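Local coordinates for protein glyceraldehyde-3-phosphate dehydrogenase (Sulfolobus solfataricus, PDB 1B7G) that catalyses the phosphorylating oxidation of glyceraldehyde 3-phosphate to 1,3-bisphosphoglycerate in glycolysis, working with either NAD or NADP and preferring NADP, at residues R15-M26 and V305-R313; N273-F281 and L294-I303. The protein carries 1 engineered substitution. All blocks are in the same frame, centred on the assembly; numbering follows the deposited sequence.

Contact 1 of 2, residues R15-M26 and V305-R313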
ATOM      1  N   ARG A  15      -0.145   7.837  12.059  1.00 29.43           N
ATOM      2  CA  ARG A  15       1.255   7.913  11.693  1.00 23.48           C
ATOM      3  C   ARG A  15       2.024   8.829  12.668  1.00 22.57           C
ATOM      4  O   ARG A  15       3.204   8.538  12.916  1.00 22.48           O
ATOM      5  CB  ARG A  15       1.444   8.424  10.261  1.00 24.92           C
ATOM      6  CG  ARG A  15       0.730   7.577   9.222  1.00 26.03           C
ATOM      7  CD  ARG A  15       0.509   8.418   7.933  1.00 29.36           C
ATOM      8  NE  ARG A  15       0.534   7.405   6.818  1.00 24.46           N
ATOM      9  CZ  ARG A  15      -0.581   6.815   6.399  1.00 22.48           C
ATOM     10  NH1 ARG A  15      -1.743   7.126   6.971  1.00 28.72           N
ATOM     11  NH2 ARG A  15      -0.559   5.961   5.393  1.00 22.12           N
ATOM     12  N   VAL A  16       1.406   9.836  13.236  1.00 24.18           N
ATOM     13  CA  VAL A  16       2.201  10.645  14.216  1.00 25.37           C
ATOM     14  C   VAL A  16       2.398   9.813  15.486  1.00 29.78           C
ATOM     15  O   VAL A  16       3.483   9.841  16.086  1.00 30.91           O
ATOM     16  CB  VAL A  16       1.646  12.023  14.456  1.00 30.17           C
ATOM     17  CG1 VAL A  16       2.396  12.673  15.625  1.00 18.74           C
ATOM     18  CG2 VAL A  16       1.876  12.925  13.178  1.00 23.66           C
ATOM     19  N   ALA A  17       1.402   8.983  15.815  1.00 26.94           N
ATOM     20  CA  ALA A  17       1.558   8.089  16.984  1.00 29.25           C
ATOM     21  C   ALA A  17       2.681   7.103  16.771  1.00 27.62           C
ATOM     22  O   ALA A  17       3.576   7.017  17.643  1.00 29.99           O
ATOM     23  CB  ALA A  17       0.247   7.443  17.355  1.00 27.30           C
ATOM     24  N   ASP A  18       2.763   6.456  15.603  1.00 28.29           N
ATOM     25  CA  ASP A  18       3.843   5.558  15.301  1.00 30.05           C
ATOM     26  C   ASP A  18       5.218   6.237  15.279  1.00 35.02           C
ATOM     27  O   ASP A  18       6.190   5.636  15.772  1.00 29.70           O
ATOM     28  CB  ASP A  18       3.627   4.789  14.009  1.00 33.74           C
ATOM     29  CG  ASP A  18       2.632   3.659  14.115  1.00 34.89           C
ATOM     30  OD1 ASP A  18       2.108   3.365  15.213  1.00 34.30           O
ATOM     31  OD2 ASP A  18       2.363   3.040  13.068  1.00 33.67           O
ATOM     32  N   ALA A  19       5.312   7.468  14.768  1.00 25.16           N
ATOM     33  CA  ALA A  19       6.606   8.164  14.783  1.00 31.56           C
ATOM     34  C   ALA A  19       7.054   8.528  16.201  1.00 27.45           C
ATOM     35  O   ALA A  19       8.264   8.514  16.479  1.00 27.18           O
ATOM     36  CB  ALA A  19       6.598   9.434  13.921  1.00 25.56           C
ATOM     37  N   ILE A  20       6.117   8.854  17.060  1.00 28.38           N
ATOM     38  CA  ILE A  20       6.378   9.191  18.455  1.00 32.12           C
ATOM     39  C   ILE A  20       6.974   7.969  19.178  1.00 34.14           C
ATOM     40  O   ILE A  20       8.008   8.072  19.839  1.00 34.59           O
ATOM     41  CB  ILE A  20       5.090   9.602  19.149  1.00 34.04           C
ATOM     42  CG1 ILE A  20       4.676  11.006  18.657  1.00 29.24           C
ATOM     43  CG2 ILE A  20       5.214   9.599  20.688  1.00 29.55           C
ATOM     44  CD1 ILE A  20       3.256  11.320  19.034  1.00 33.50           C
ATOM     45  N   ILE A  21       6.413   6.804  18.854  1.00 36.46           N
ATOM     46  CA  ILE A  21       6.909   5.540  19.348  1.00 36.86           C
ATOM     47  C   ILE A  21       8.342   5.320  18.914  1.00 35.28           C
ATOM     48  O   ILE A  21       9.164   4.873  19.739  1.00 37.43           O
ATOM     49  CB  ILE A  21       6.033   4.338  18.929  1.00 36.94           C
ATOM     50  CG1 ILE A  21       4.647   4.512  19.513  1.00 26.68           C
ATOM     51  CG2 ILE A  21       6.672   3.037  19.423  1.00 40.36           C
ATOM     52  CD1 ILE A  21       3.599   3.482  19.154  1.00 31.02           C
ATOM     53  N   LYS A  22       8.720   5.720  17.712  1.00 33.06           N
ATOM     54  CA  LYS A  22      10.083   5.533  17.254  1.00 34.65           C
ATOM     55  C   LYS A  22      11.068   6.563  17.776  1.00 31.30           C
ATOM     56  O   LYS A  22      12.269   6.396  17.518  1.00 36.28           O
ATOM     57  CB  LYS A  22      10.135   5.499  15.716  1.00 26.73           C
ATOM     58  CG  LYS A  22       9.308   4.345  15.154  1.00 34.01           C
ATOM     59  CD  LYS A  22       9.463   4.326  13.630  1.00 42.17           C
ATOM     60  CE  LYS A  22       8.815   3.076  13.042  1.00 43.54           C
ATOM     61  NZ  LYS A  22       9.089   3.011  11.584  1.00 47.02           N
ATOM     62  N   GLN A  23      10.658   7.608  18.467  1.00 29.41           N
ATOM     63  CA  GLN A  23      11.635   8.614  18.912  1.00 30.37           C
ATOM     64  C   GLN A  23      12.295   8.132  20.219  1.00 33.34           C
ATOM     65  O   GLN A  23      11.580   7.616  21.080  1.00 31.29           O
ATOM     66  CB  GLN A  23      10.933   9.936  19.149  1.00 28.83           C
ATOM     67  CG  GLN A  23      10.391  10.635  17.898  1.00 29.94           C
ATOM     68  CD  GLN A  23      11.278  10.555  16.696  1.00 31.13           C
ATOM     69  OE1 GLN A  23      12.342  11.182  16.610  1.00 27.87           O
ATOM     70  NE2 GLN A  23      10.890   9.710  15.716  1.00 26.53           N
ATOM     71  N   PRO A  24      13.580   8.354  20.382  1.00 34.01           N
ATOM     72  CA  PRO A  24      14.282   7.973  21.612  1.00 37.22           C
ATOM     73  C   PRO A  24      13.922   8.839  22.799  1.00 38.14           C
ATOM     74  O   PRO A  24      14.088   8.405  23.959  1.00 37.98           O
ATOM     75  CB  PRO A  24      15.755   8.147  21.266  1.00 36.08           C
ATOM     76  CG  PRO A  24      15.753   9.184  20.192  1.00 42.52           C
ATOM     77  CD  PRO A  24      14.496   8.930  19.387  1.00 35.64           C
ATOM     78  N   ASP A  25      13.463  10.066  22.578  1.00 30.74           N
ATOM     79  CA  ASP A  25      13.206  11.005  23.668  1.00 30.80           C
ATOM     80  C   ASP A  25      11.766  11.301  23.901  1.00 28.09           C
ATOM     81  O   ASP A  25      11.364  12.284  24.563  1.00 30.25           O
ATOM     82  CB  ASP A  25      13.975  12.330  23.396  1.00 37.22           C
ATOM     83  CG  ASP A  25      13.557  12.958  22.057  1.00 34.86           C
ATOM     84  OD1 ASP A  25      13.079  12.247  21.155  1.00 26.88           O
ATOM     85  OD2 ASP A  25      13.738  14.172  21.902  1.00 27.24           O
ATOM     86  N   MET A  26      10.878  10.485  23.306  1.00 30.55           N
ATOM     87  CA  MET A  26       9.463  10.702  23.512  1.00 29.79           C
ATOM     88  C   MET A  26       8.768   9.397  23.895  1.00 33.58           C
ATOM     89  O   MET A  26       9.192   8.330  23.456  1.00 34.31           O
ATOM     90  CB  MET A  26       8.847  11.194  22.167  1.00 25.51           C
ATOM     91  CG  MET A  26       9.447  12.482  21.659  1.00 28.78           C
ATOM     92  SD  MET A  26       8.502  13.169  20.241  1.00 25.16           S
ATOM     93  CE  MET A  26       9.584  14.484  19.760  1.00 24.64           C
ATOM     94  N   VAL A 305       4.315  14.138   8.797  1.00 23.38           N
ATOM     95  CA  VAL A 305       4.716  13.340   9.968  1.00 25.29           C
ATOM     96  C   VAL A 305       6.025  13.765  10.579  1.00 22.46           C
ATOM     97  O   VAL A 305       5.991  14.173  11.759  1.00 28.52           O
ATOM     98  CB  VAL A 305       4.641  11.841   9.605  1.00 26.24           C
ATOM     99  CG1 VAL A 305       5.137  10.929  10.722  1.00 25.50           C
ATOM    100  CG2 VAL A 305       3.152  11.552   9.321  1.00 19.09           C
ATOM    101  N   PRO A 306       7.158  13.808   9.892  1.00 22.99           N
ATOM    102  CA  PRO A 306       8.411  14.268  10.435  1.00 26.44           C
ATOM    103  C   PRO A 306       8.343  15.704  10.917  1.00 30.71           C
ATOM    104  O   PRO A 306       8.904  16.030  11.995  1.00 24.75           O
ATOM    105  CB  PRO A 306       9.457  14.012   9.374  1.00 19.99           C
ATOM    106  CG  PRO A 306       8.661  13.970   8.096  1.00 28.98           C
ATOM    107  CD  PRO A 306       7.292  13.454   8.450  1.00 25.67           C
ATOM    108  N   GLU A 307       7.577  16.584  10.270  1.00 27.10           N
ATOM    109  CA  GLU A 307       7.374  17.945  10.674  1.00 27.34           C
ATOM    110  C   GLU A 307       6.732  18.049  12.055  1.00 24.87           C
ATOM    111  O   GLU A 307       7.134  18.872  12.880  1.00 24.63           O
ATOM    112  CB  GLU A 307       6.477  18.730   9.658  1.00 26.67           C
ATOM    113  CG  GLU A 307       7.018  18.677   8.233  1.00 28.45           C
ATOM    114  CD  GLU A 307       8.417  19.224   8.080  1.00 26.51           C
ATOM    115  OE1 GLU A 307       8.757  20.121   8.879  1.00 23.44           O
ATOM    116  OE2 GLU A 307       9.229  18.737   7.250  1.00 22.11           O
ATOM    117  N   ASN A 308       5.770  17.176  12.351  1.00 22.22           N
ATOM    118  CA  ASN A 308       5.123  17.202  13.661  1.00 21.51           C
ATOM    119  C   ASN A 308       6.121  16.766  14.757  1.00 27.14           C
ATOM    120  O   ASN A 308       6.087  17.318  15.873  1.00 27.81           O
ATOM    121  CB  ASN A 308       3.877  16.323  13.680  1.00 23.58           C
ATOM    122  CG  ASN A 308       2.606  17.002  13.236  1.00 26.46           C
ATOM    123  OD1 ASN A 308       1.908  17.627  14.034  1.00 26.98           O
ATOM    124  ND2 ASN A 308       2.289  16.896  11.951  1.00 27.05           N
ATOM    125  N   ILE A 309       7.009  15.826  14.422  1.00 20.33           N
ATOM    126  CA  ILE A 309       8.022  15.416  15.405  1.00 27.08           C
ATOM    127  C   ILE A 309       8.968  16.562  15.732  1.00 30.04           C
ATOM    128  O   ILE A 309       9.211  16.910  16.915  1.00 24.66           O
ATOM    129  CB  ILE A 309       8.780  14.168  14.949  1.00 30.39           C
ATOM    130  CG1 ILE A 309       7.860  12.973  14.737  1.00 25.32           C
ATOM    131  CG2 ILE A 309       9.855  13.819  16.014  1.00 27.47           C
ATOM    132  CD1 ILE A 309       6.910  12.668  15.888  1.00 22.89           C
ATOM    133  N   ASP A 310       9.462  17.288  14.724  1.00 24.85           N
ATOM    134  CA  ASP A 310      10.326  18.446  14.993  1.00 24.11           C
ATOM    135  C   ASP A 310       9.619  19.546  15.733  1.00 26.27           C
ATOM    136  O   ASP A 310      10.221  20.239  16.592  1.00 27.26           O
ATOM    137  CB  ASP A 310      10.929  18.960  13.685  1.00 25.19           C
ATOM    138  CG  ASP A 310      11.858  17.960  13.051  1.00 34.25           C
ATOM    139  OD1 ASP A 310      12.586  17.281  13.823  1.00 30.37           O
ATOM    140  OD2 ASP A 310      11.894  17.837  11.805  1.00 28.34           O
ATOM    141  N   ALA A 311       8.333  19.770  15.425  1.00 25.86           N
ATOM    142  CA  ALA A 311       7.554  20.791  16.055  1.00 28.71           C
ATOM    143  C   ALA A 311       7.497  20.517  17.576  1.00 29.72           C
ATOM    144  O   ALA A 311       7.489  21.477  18.352  1.00 25.94           O
ATOM    145  CB  ALA A 311       6.151  20.956  15.495  1.00 26.29           C
ATOM    146  N   ILE A 312       7.343  19.255  17.952  1.00 30.05           N
ATOM    147  CA  ILE A 312       7.345  18.915  19.383  1.00 30.05           C
ATOM    148  C   ILE A 312       8.662  19.398  19.989  1.00 23.19           C
ATOM    149  O   ILE A 312       8.684  20.100  20.981  1.00 29.44           O
ATOM    150  CB  ILE A 312       7.196  17.403  19.606  1.00 31.21           C
ATOM    151  CG1 ILE A 312       5.751  16.969  19.315  1.00 29.90           C
ATOM    152  CG2 ILE A 312       7.582  17.028  21.030  1.00 24.41           C
ATOM    153  CD1 ILE A 312       5.562  15.494  19.000  1.00 24.99           C
ATOM    154  N   ARG A 313       9.770  19.093  19.340  1.00 22.10           N
ATOM    155  CA  ARG A 313      11.074  19.492  19.851  1.00 25.75           C
ATOM    156  C   ARG A 313      11.241  20.989  19.917  1.00 36.80           C
ATOM    157  O   ARG A 313      11.766  21.481  20.935  1.00 29.45           O
ATOM    158  CB  ARG A 313      12.195  18.808  19.057  1.00 22.22           C
ATOM    159  CG  ARG A 313      12.120  17.303  19.180  1.00 25.86           C
ATOM    160  CD  ARG A 313      13.502  16.660  19.323  1.00 29.28           C
ATOM    161  NE  ARG A 313      13.372  15.197  19.375  1.00 25.72           N
ATOM    162  CZ  ARG A 313      13.258  14.409  18.312  1.00 43.15           C
ATOM    163  NH1 ARG A 313      13.268  14.900  17.057  1.00 29.67           N
ATOM    164  NH2 ARG A 313      13.134  13.106  18.547  1.00 29.50           N
TER
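The guanidinium of Arg313 has the methyl of Met26 over one face, CE lying 3.7 Å above its plane and displaced toward the rim, while its edge is taken by Asp25 and Gln23. Asp25 is gripped side-on: NH2 of Arg313 meets OD1 of Asp25 at 2.7 Å and NE meets OD2 of Asp25 at 2.8 Å, the first bond almost straight at 177°. Carboxylate and guanidinium planes differ by 20°, so this salt bridge is close to coplanar. Arg313 NH2 gives a second hydrogen bond to OE1 of Gln23 (2.8 Å), which receives it on an in-plane lone pair although the amide plane is turned well away from the guanidinium. A bend at chi2 folds the Gln23 side chain back toward Ala19, whose O accepts a hydrogen bond from Gln23 NE2 at 3.0 Å. Both ends of the amide are therefore engaged, and its rotation is fixed. CG2 of Ile309 packs against this amide, 3.6 Å from CD of Gln23.

Toward the start of both segments, Ile309 CD1 lies against Ala19 CB and Ile20 CG1, and Val305 spreads its branches over Ala19 and the CB of Arg15. Met26 and Ile312 meet tip to tip, tightly, with CE of Met26 3.5 Å from CG2 of Ile312. The axes of segments 15-21 and 305-313 pass 9.4 Å apart at a crossing angle of -56°. Helix 11-21, which follows the first strand of the nucleotide-binding Rossmann sheet, rests its other side on strands 2-7 and 26-32, whereas helix 321-331 packs on Gln23 and Ile309.

Contact 2 of 2, residues N273-F281 and L294-I303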
ATOM      1  N   ASN A 273       3.598   2.051   2.910  1.00 23.81           N
ATOM      2  CA  ASN A 273       3.937   2.562   1.615  1.00 31.22           C
ATOM      3  C   ASN A 273       4.112   4.094   1.679  1.00 28.06           C
ATOM      4  O   ASN A 273       4.061   4.694   0.604  1.00 23.47           O
ATOM      5  CB  ASN A 273       2.930   2.259   0.489  1.00 30.34           C
ATOM      6  CG  ASN A 273       2.038   1.081   0.671  1.00 40.10           C
ATOM      7  OD1 ASN A 273       0.812   1.166   0.490  1.00 38.58           O
ATOM      8  ND2 ASN A 273       2.593  -0.035   1.158  1.00 39.37           N
ATOM      9  N   ASP A 274       4.448   4.691   2.814  1.00 24.81           N
ATOM     10  CA  ASP A 274       4.616   6.125   2.950  1.00 26.94           C
ATOM     11  C   ASP A 274       5.849   6.668   2.258  1.00 28.66           C
ATOM     12  O   ASP A 274       6.924   6.085   2.242  1.00 26.41           O
ATOM     13  CB  ASP A 274       4.652   6.564   4.443  1.00 25.69           C
ATOM     14  CG  ASP A 274       3.281   6.434   5.062  1.00 28.96           C
ATOM     15  OD1 ASP A 274       2.300   6.199   4.293  1.00 31.48           O
ATOM     16  OD2 ASP A 274       3.143   6.562   6.288  1.00 29.55           O
ATOM     17  N   ILE A 275       5.688   7.841   1.619  1.00 26.43           N
ATOM     18  CA  ILE A 275       6.838   8.543   1.042  1.00 22.53           C
ATOM     19  C   ILE A 275       6.717   9.993   1.526  1.00 27.31           C
ATOM     20  O   ILE A 275       6.110  10.851   0.864  1.00 23.80           O
ATOM     21  CB  ILE A 275       6.932   8.522  -0.464  1.00 24.39           C
ATOM     22  CG1 ILE A 275       7.014   7.103  -1.059  1.00 21.90           C
ATOM     23  CG2 ILE A 275       8.082   9.375  -1.015  1.00 17.64           C
ATOM     24  CD1 ILE A 275       6.917   7.097  -2.577  1.00 23.32           C
ATOM     25  N   PRO A 276       7.319  10.289   2.681  1.00 24.71           N
ATOM     26  CA  PRO A 276       7.186  11.585   3.293  1.00 23.14           C
ATOM     27  C   PRO A 276       7.990  12.693   2.622  1.00 19.03           C
ATOM     28  O   PRO A 276       7.869  13.867   3.005  1.00 22.91           O
ATOM     29  CB  PRO A 276       7.655  11.395   4.728  1.00 30.85           C
ATOM     30  CG  PRO A 276       7.972   9.941   4.899  1.00 33.38           C
ATOM     31  CD  PRO A 276       8.027   9.301   3.554  1.00 27.87           C
ATOM     32  N   GLU A 277       8.918  12.362   1.758  1.00 18.80           N
ATOM     33  CA  GLU A 277       9.762  13.302   1.070  1.00 18.68           C
ATOM     34  C   GLU A 277       9.079  13.966  -0.141  1.00 27.49           C
ATOM     35  O   GLU A 277       8.261  13.305  -0.796  1.00 23.85           O
ATOM     36  CB  GLU A 277      11.012  12.590   0.546  1.00 20.45           C
ATOM     37  CG  GLU A 277      11.832  11.904   1.676  1.00 24.38           C
ATOM     38  CD  GLU A 277      11.370  10.497   1.997  1.00 34.00           C
ATOM     39  OE1 GLU A 277      10.401  10.005   1.363  1.00 26.86           O
ATOM     40  OE2 GLU A 277      11.972   9.861   2.904  1.00 25.94           O
ATOM     41  N   VAL A 278       9.500  15.167  -0.482  1.00 23.50           N
ATOM     42  CA  VAL A 278       8.998  15.828  -1.720  1.00 23.13           C
ATOM     43  C   VAL A 278       9.637  15.108  -2.881  1.00 22.94           C
ATOM     44  O   VAL A 278      10.865  14.901  -2.825  1.00 20.61           O
ATOM     45  CB  VAL A 278       9.354  17.334  -1.738  1.00 25.33           C
ATOM     46  CG1 VAL A 278       8.998  18.014  -3.069  1.00 19.71           C
ATOM     47  CG2 VAL A 278       8.581  18.049  -0.628  1.00 20.94           C
ATOM     48  N   MET A 279       8.869  14.631  -3.876  1.00 19.65           N
ATOM     49  CA  MET A 279       9.389  13.832  -4.966  1.00 21.44           C
ATOM     50  C   MET A 279       9.579  14.661  -6.245  1.00 25.18           C
ATOM     51  O   MET A 279       8.601  14.885  -6.977  1.00 21.27           O
ATOM     52  CB  MET A 279       8.460  12.646  -5.280  1.00 19.79           C
ATOM     53  CG  MET A 279       8.450  11.540  -4.237  1.00 22.69           C
ATOM     54  SD  MET A 279       6.904  10.605  -4.209  1.00 21.73           S
ATOM     55  CE  MET A 279       5.896  11.554  -3.147  1.00 14.67           C
ATOM     56  N   ILE A 280      10.769  15.219  -6.449  1.00 25.48           N
ATOM     57  CA  ILE A 280      10.998  16.096  -7.597  1.00 24.93           C
ATOM     58  C   ILE A 280      11.415  15.284  -8.816  1.00 28.39           C
ATOM     59  O   ILE A 280      12.335  14.468  -8.751  1.00 23.61           O
ATOM     60  CB  ILE A 280      12.070  17.161  -7.313  1.00 27.17           C
ATOM     61  CG1 ILE A 280      11.601  18.091  -6.191  1.00 25.27           C
ATOM     62  CG2 ILE A 280      12.395  17.953  -8.593  1.00 20.72           C
ATOM     63  CD1 ILE A 280      12.606  19.107  -5.729  1.00 27.91           C
ATOM     64  N   PHE A 281      10.699  15.497  -9.919  1.00 26.61           N
ATOM     65  CA  PHE A 281      11.041  14.835 -11.182  1.00 25.54           C
ATOM     66  C   PHE A 281      12.265  15.494 -11.783  1.00 25.73           C
ATOM     67  O   PHE A 281      12.225  16.669 -12.169  1.00 27.84           O
ATOM     68  CB  PHE A 281       9.827  14.895 -12.150  1.00 19.26           C
ATOM     69  CG  PHE A 281       8.746  13.961 -11.627  1.00 21.65           C
ATOM     70  CD1 PHE A 281       7.845  14.385 -10.670  1.00 18.33           C
ATOM     71  CD2 PHE A 281       8.710  12.649 -12.082  1.00 24.84           C
ATOM     72  CE1 PHE A 281       6.878  13.528 -10.208  1.00 26.09           C
ATOM     73  CE2 PHE A 281       7.744  11.768 -11.601  1.00 27.02           C
ATOM     74  CZ  PHE A 281       6.851  12.218 -10.659  1.00 18.84           C
ATOM     75  N   LEU A 294       9.998  23.367 -12.371  1.00 24.12           N
ATOM     76  CA  LEU A 294      10.081  21.936 -12.061  1.00 24.85           C
ATOM     77  C   LEU A 294       8.718  21.410 -11.597  1.00 21.38           C
ATOM     78  O   LEU A 294       7.772  22.151 -11.261  1.00 26.11           O
ATOM     79  CB  LEU A 294      11.191  21.621 -11.054  1.00 25.98           C
ATOM     80  CG  LEU A 294      11.094  22.343  -9.702  1.00 27.03           C
ATOM     81  CD1 LEU A 294      10.239  21.568  -8.729  1.00 33.25           C
ATOM     82  CD2 LEU A 294      12.503  22.580  -9.136  1.00 27.35           C
ATOM     83  N   MET A 295       8.575  20.092 -11.496  1.00 21.54           N
ATOM     84  CA  MET A 295       7.316  19.541 -10.967  1.00 19.38           C
ATOM     85  C   MET A 295       7.654  18.455  -9.951  1.00 16.98           C
ATOM     86  O   MET A 295       8.735  17.826 -10.026  1.00 20.09           O
ATOM     87  CB  MET A 295       6.481  18.929 -12.142  1.00 19.97           C
ATOM     88  CG  MET A 295       7.291  17.805 -12.782  1.00 19.67           C
ATOM     89  SD  MET A 295       6.353  16.840 -13.926  1.00 27.92           S
ATOM     90  CE  MET A 295       6.139  17.873 -15.323  1.00 30.10           C
ATOM     91  N   TYR A 296       6.743  18.231  -9.020  1.00 19.15           N
ATOM     92  CA  TYR A 296       7.007  17.216  -7.993  1.00 21.90           C
ATOM     93  C   TYR A 296       5.715  16.597  -7.513  1.00 22.90           C
ATOM     94  O   TYR A 296       4.611  17.183  -7.632  1.00 21.76           O
ATOM     95  CB  TYR A 296       7.879  17.835  -6.865  1.00 21.90           C
ATOM     96  CG  TYR A 296       7.356  19.077  -6.192  1.00 18.92           C
ATOM     97  CD1 TYR A 296       6.344  19.002  -5.225  1.00 15.85           C
ATOM     98  CD2 TYR A 296       7.872  20.321  -6.464  1.00 21.12           C
ATOM     99  CE1 TYR A 296       5.884  20.146  -4.607  1.00 20.31           C
ATOM    100  CE2 TYR A 296       7.433  21.468  -5.828  1.00 23.81           C
ATOM    101  CZ  TYR A 296       6.415  21.380  -4.918  1.00 25.98           C
ATOM    102  OH  TYR A 296       5.933  22.517  -4.324  1.00 25.57           O
ATOM    103  N   ALA A 297       5.864  15.384  -6.942  1.00 19.08           N
ATOM    104  CA  ALA A 297       4.738  14.726  -6.299  1.00 20.45           C
ATOM    105  C   ALA A 297       4.772  14.908  -4.791  1.00 24.57           C
ATOM    106  O   ALA A 297       5.862  15.062  -4.194  1.00 27.43           O
ATOM    107  CB  ALA A 297       4.693  13.220  -6.629  1.00 16.00           C
ATOM    108  N   VAL A 298       3.626  14.871  -4.130  1.00 18.69           N
ATOM    109  CA  VAL A 298       3.548  14.991  -2.677  1.00 20.31           C
ATOM    110  C   VAL A 298       2.669  13.855  -2.120  1.00 28.45           C
ATOM    111  O   VAL A 298       1.524  13.719  -2.535  1.00 20.07           O
ATOM    112  CB  VAL A 298       2.938  16.323  -2.238  1.00 24.83           C
ATOM    113  CG1 VAL A 298       2.818  16.445  -0.732  1.00 25.98           C
ATOM    114  CG2 VAL A 298       3.743  17.536  -2.790  1.00 16.76           C
ATOM    115  N   HIS A 299       3.217  13.025  -1.242  1.00 21.01           N
ATOM    116  CA  HIS A 299       2.404  11.979  -0.605  1.00 24.68           C
ATOM    117  C   HIS A 299       1.740  12.579   0.613  1.00 26.56           C
ATOM    118  O   HIS A 299       2.356  12.701   1.699  1.00 24.61           O
ATOM    119  CB  HIS A 299       3.206  10.724  -0.256  1.00 25.75           C
ATOM    120  CG  HIS A 299       2.318   9.660   0.367  1.00 31.00           C
ATOM    121  ND1 HIS A 299       2.704   8.905   1.444  1.00 30.14           N
ATOM    122  CD2 HIS A 299       1.063   9.269   0.087  1.00 25.97           C
ATOM    123  CE1 HIS A 299       1.734   8.097   1.807  1.00 25.14           C
ATOM    124  NE2 HIS A 299       0.718   8.281   0.970  1.00 31.20           N
ATOM    125  N   GLN A 300       0.464  12.918   0.469  1.00 21.71           N
ATOM    126  CA  GLN A 300      -0.243  13.682   1.476  1.00 26.58           C
ATOM    127  C   GLN A 300      -0.483  12.908   2.766  1.00 27.08           C
ATOM    128  O   GLN A 300      -0.697  13.553   3.790  1.00 21.66           O
ATOM    129  CB  GLN A 300      -1.592  14.269   1.048  1.00 26.31           C
ATOM    130  CG  GLN A 300      -2.664  13.220   0.756  1.00 20.31           C
ATOM    131  CD  GLN A 300      -2.343  12.341  -0.413  1.00 24.19           C
ATOM    132  OE1 GLN A 300      -1.600  12.684  -1.358  1.00 21.78           O
ATOM    133  NE2 GLN A 300      -2.879  11.117  -0.421  1.00 26.56           N
ATOM    134  N   GLU A 301      -0.486  11.579   2.700  1.00 25.41           N
ATOM    135  CA  GLU A 301      -0.730  10.881   3.978  1.00 30.93           C
ATOM    136  C   GLU A 301       0.439  11.011   4.962  1.00 24.24           C
ATOM    137  O   GLU A 301       0.215  10.833   6.165  1.00 25.02           O
ATOM    138  CB  GLU A 301      -0.993   9.404   3.684  1.00 22.86           C
ATOM    139  CG  GLU A 301      -2.308   9.207   2.870  1.00 25.17           C
ATOM    140  CD  GLU A 301      -2.406   7.695   2.534  1.00 24.85           C
ATOM    141  OE1 GLU A 301      -1.559   7.205   1.765  1.00 27.95           O
ATOM    142  OE2 GLU A 301      -3.286   7.039   3.088  1.00 28.84           O
ATOM    143  N   SER A 302       1.627  11.255   4.469  1.00 27.60           N
ATOM    144  CA  SER A 302       2.806  11.244   5.333  1.00 27.16           C
ATOM    145  C   SER A 302       3.723  12.441   5.347  1.00 29.74           C
ATOM    146  O   SER A 302       4.604  12.454   6.241  1.00 22.17           O
ATOM    147  CB  SER A 302       3.636  10.020   4.918  1.00 26.16           C
ATOM    148  OG  SER A 302       4.222  10.127   3.658  1.00 27.38           O
ATOM    149  N   ILE A 303       3.704  13.353   4.396  1.00 21.47           N
ATOM    150  CA  ILE A 303       4.666  14.440   4.375  1.00 22.66           C
ATOM    151  C   ILE A 303       4.778  15.226   5.668  1.00 19.55           C
ATOM    152  O   ILE A 303       5.923  15.511   6.071  1.00 25.17           O
ATOM    153  CB  ILE A 303       4.447  15.403   3.178  1.00 18.15           C
ATOM    154  CG1 ILE A 303       5.521  16.505   3.245  1.00 20.27           C
ATOM    155  CG2 ILE A 303       3.006  15.945   3.207  1.00 17.74           C
ATOM    156  CD1 ILE A 303       5.674  17.282   1.918  1.00 24.87           C
TER
HETATM  157  O   HOH W   1       5.556  13.434   0.226  1.00 24.69           O
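Asp274 begins the contact by lying against Ser302, its CG 3.6 Å from the serine CB, and its OD1 comes near the edge of the His299 ring; its main polar partner is Arg15. At Ile275 the backbone N donates to ND1 of His299 in a nearly straight bond of 3.2 Å (174°), though from 33° outside the ring plane. The imidazole is held at its other nitrogen too, His299 NE2 donating to OE1 of Glu301 at 2.6 Å, and ND1 also shares a hydrogen bond with Ser302 OG. Ahead of the paired strands a water links the segments, donating to the carbonyls of Ile275 and Glu277 and accepting from His299 N. The carbonyl of Pro276 receives a CA-H...O contact from Ile303. Val278 then sets CG1 over a face of the Tyr296 ring, a CH-pi contact 3.9 Å from the centroid; chi1 of 56° sets the Tyr296 CG between its backbone N and carbonyl carbon, and the CB end of the ring lies by Val278 while its far end leads away. Met279 and Ala297 form a hydrogen-bonded antiparallel pair, with Ala297 N 2.8 Å from Met279 O. Ile280 faces Tyr296 in the next, non-hydrogen-bonded pair. Phe281 N continues the ladder, donating to Met295 O at 3.0 Å, and the methionine sulfur meets the phenyl ring obliquely, a Met-aromatic contact. The short connection between strands 278-288 and 291-298 makes this antiparallel ladder a beta hairpin, within the mixed sheet of the GAPDH C-terminal domain.

How the contacts relate
The two contacts have centres 19 Å apart and meet through a salt bridge, NE of Arg15 in contact 1 lying 2.8 Å from OD2 of Asp274 in contact 2. Prolines add a looser touch, Pro306 CD being 4.3 Å from Pro276 CB. In the chain, contact 2 is nested within the loop that contact 1 closes, and strand 291-298 leads through the short turn of 299-303 into helix 304-315, linking the catalytic sheet to the helix packed on the nucleotide-binding domain. Ile303 comes about 4 Å, side chain to side chain, from the catalytic-site residue Cys139. Thr11, an NAD-binding residue by similarity, is about 3 Å from Arg15 between side chains. Both contacts also reach the second subunit.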